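Local structure of putative phosphoenolpyruvate-dependent sugar phosphotransferase system (PTS) permease (Klebsiella pneumoniae subsp. pneumoniae, 3MTQ) at residues I25-G30 with L80-D85. The protein probably serves as a IIA component of the mannose-type sugar phosphotransferase system, relaying phosphoryl groups during sugar uptake. Numbering follows the deposited sequence.
Sequences IFASHG and LIVITD
The two inner strands of a four-stranded parallel sheet, 22-29 and 79-84, pair here and end at a histidine-carboxylate hydrogen bond. Ile-25 and Ala-27 face strand 79-84 with both N and O: Ile-25 N bonds Ile-81 O, Ile-83 N bonds Ile-25 O at 2.8 Å, Ala-27 N bonds Ile-83 O and Asp-85 N bonds Ala-27 O. Beyond the last rung, Asp-85 OD2 takes two donors, His-29 ND1 at 2.6 Å on its syn side and His-29 N at 2.7 Å from above the carboxylate plane. A chi1 of 55° sets the Asp-85 carboxylate between its own backbone N and carbonyl carbon, with OD2 turned to His-29. Ring and carboxylate planes are 27° apart, nearly coplanar; the ND1 bond holds the ring's rotation, while the His-29 N bond ties the same oxygen to the backbone. In the EIIA-man family the phosphorylated histidine ends the first strand, consistent with His-29 in that role. Ile-25 CD1 lies against Leu-80 CD1 (3.6 Å) and Val-82 CG2 (3.8 Å). Helix 90-96 covers Ala-27 and Val-82, helix 112-120 covers Phe-26 and Ile-83, strands 50-55 and 104-108 flank the pair, and Leu-42 of the second subunit packs on His-29.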
loop_
_atom_site.group_PDB
_atom_site.type_symbol
_atom_site.label_atom_id
_atom_site.label_comp_id
_atom_site.label_asym_id
_atom_site.label_seq_id
_atom_site.Cartn_x
_atom_site.Cartn_y
_atom_site.Cartn_z
ATOM N N ILE A 25 -5.396 12.539 -4.467
ATOM C CA ILE A 25 -6.030 11.504 -5.270
ATOM C C ILE A 25 -5.245 10.203 -5.000
ATOM O O ILE A 25 -3.977 10.174 -5.078
ATOM C CB ILE A 25 -6.013 11.773 -6.771
ATOM C CG1 ILE A 25 -6.878 12.965 -7.143
ATOM C CG2 ILE A 25 -6.442 10.486 -7.532
ATOM C CD1 ILE A 25 -6.601 13.485 -8.560
ATOM N N PHE A 26 -5.967 9.181 -4.591
ATOM C CA PHE A 26 -5.434 7.827 -4.565
ATOM C C PHE A 26 -5.937 7.171 -5.810
ATOM O O PHE A 26 -7.184 7.118 -6.065
ATOM C CB PHE A 26 -5.874 6.969 -3.371
ATOM C CG PHE A 26 -5.497 7.497 -2.002
ATOM C CD1 PHE A 26 -4.595 8.552 -1.814
ATOM C CD2 PHE A 26 -6.032 6.868 -0.882
ATOM C CE1 PHE A 26 -4.302 8.999 -0.528
ATOM C CE2 PHE A 26 -5.716 7.301 0.395
ATOM C CZ PHE A 26 -4.863 8.362 0.571
ATOM N N ALA A 27 -4.996 6.683 -6.616
ATOM C CA ALA A 27 -5.324 6.055 -7.886
ATOM C C ALA A 27 -4.763 4.642 -8.012
ATOM O O ALA A 27 -3.577 4.394 -7.838
ATOM C CB ALA A 27 -4.923 6.920 -9.057
ATOM N N SER A 28 -5.639 3.689 -8.265
ATOM C CA SER A 28 -5.208 2.271 -8.306
ATOM C C SER A 28 -5.911 1.427 -9.360
ATOM O O SER A 28 -7.021 1.757 -9.815
ATOM C CB SER A 28 -5.392 1.628 -6.917
ATOM O OG SER A 28 -6.804 1.433 -6.631
ATOM N N HIS A 29 -5.248 0.319 -9.717
ATOM C CA HIS A 29 -5.911 -0.818 -10.364
ATOM C C HIS A 29 -6.886 -1.367 -9.346
ATOM O O HIS A 29 -6.553 -1.741 -8.248
ATOM C CB HIS A 29 -4.911 -1.923 -10.755
ATOM C CG HIS A 29 -3.909 -1.532 -11.801
ATOM N ND1 HIS A 29 -2.790 -0.772 -11.517
ATOM C CD2 HIS A 29 -3.808 -1.880 -13.105
ATOM C CE1 HIS A 29 -2.077 -0.621 -12.619
ATOM N NE2 HIS A 29 -2.657 -1.304 -13.592
ATOM N N GLY A 30 -8.176 -1.415 -9.661
ATOM C CA GLY A 30 -9.053 -2.012 -8.699
ATOM C C GLY A 30 -9.305 -1.171 -7.461
ATOM O O GLY A 30 -8.993 0.027 -7.412
ATOM N N LEU A 80 -2.654 19.587 -6.152
ATOM C CA LEU A 80 -3.125 18.234 -6.365
ATOM C C LEU A 80 -1.963 17.267 -6.172
ATOM O O LEU A 80 -0.986 17.304 -6.933
ATOM C CB LEU A 80 -3.671 18.104 -7.788
ATOM C CG LEU A 80 -4.455 16.841 -8.158
ATOM C CD1 LEU A 80 -5.416 16.443 -6.994
ATOM C CD2 LEU A 80 -5.185 17.041 -9.482
ATOM N N ILE A 81 -2.079 16.402 -5.165
ATOM C CA ILE A 81 -1.103 15.340 -4.918
ATOM C C ILE A 81 -1.734 13.993 -5.284
ATOM O O ILE A 81 -2.664 13.539 -4.616
ATOM C CB ILE A 81 -0.572 15.355 -3.458
ATOM C CG1 ILE A 81 -0.022 16.746 -3.120
ATOM C CG2 ILE A 81 0.502 14.252 -3.257
ATOM C CD1 ILE A 81 0.401 16.900 -1.648
ATOM N N VAL A 82 -1.259 13.396 -6.380
ATOM C CA VAL A 82 -1.749 12.096 -6.849
ATOM C C VAL A 82 -0.776 11.007 -6.404
ATOM O O VAL A 82 0.477 11.121 -6.597
ATOM C CB VAL A 82 -1.945 12.055 -8.400
ATOM C CG1 VAL A 82 -2.582 10.754 -8.844
ATOM C CG2 VAL A 82 -2.800 13.245 -8.911
ATOM N N ILE A 83 -1.311 9.985 -5.759
ATOM C CA ILE A 83 -0.528 8.821 -5.333
ATOM C C ILE A 83 -1.159 7.595 -5.986
ATOM O O ILE A 83 -2.363 7.271 -5.738
ATOM C CB ILE A 83 -0.471 8.595 -3.776
ATOM C CG1 ILE A 83 -0.145 9.869 -2.985
ATOM C CG2 ILE A 83 0.563 7.515 -3.465
ATOM C CD1 ILE A 83 -1.361 10.712 -2.557
ATOM N N THR A 84 -0.395 6.947 -6.860
ATOM C CA THR A 84 -0.854 5.812 -7.605
ATOM C C THR A 84 -0.312 4.530 -6.994
ATOM O O THR A 84 0.695 4.541 -6.226
ATOM C CB THR A 84 -0.425 5.878 -9.083
ATOM O OG1 THR A 84 1.033 5.865 -9.149
ATOM C CG2 THR A 84 -0.938 7.150 -9.739
ATOM N N ASP A 85 -0.957 3.411 -7.332
ATOM C CA ASP A 85 -0.523 2.103 -6.803
ATOM C C ASP A 85 0.899 1.703 -7.207
ATOM O O ASP A 85 1.687 1.205 -6.384
ATOM C CB ASP A 85 -1.485 0.965 -7.186
ATOM C CG ASP A 85 -1.754 0.820 -8.700
ATOM O OD1 ASP A 85 -1.301 1.600 -9.564
ATOM O OD2 ASP A 85 -2.629 -0.053 -9.002
#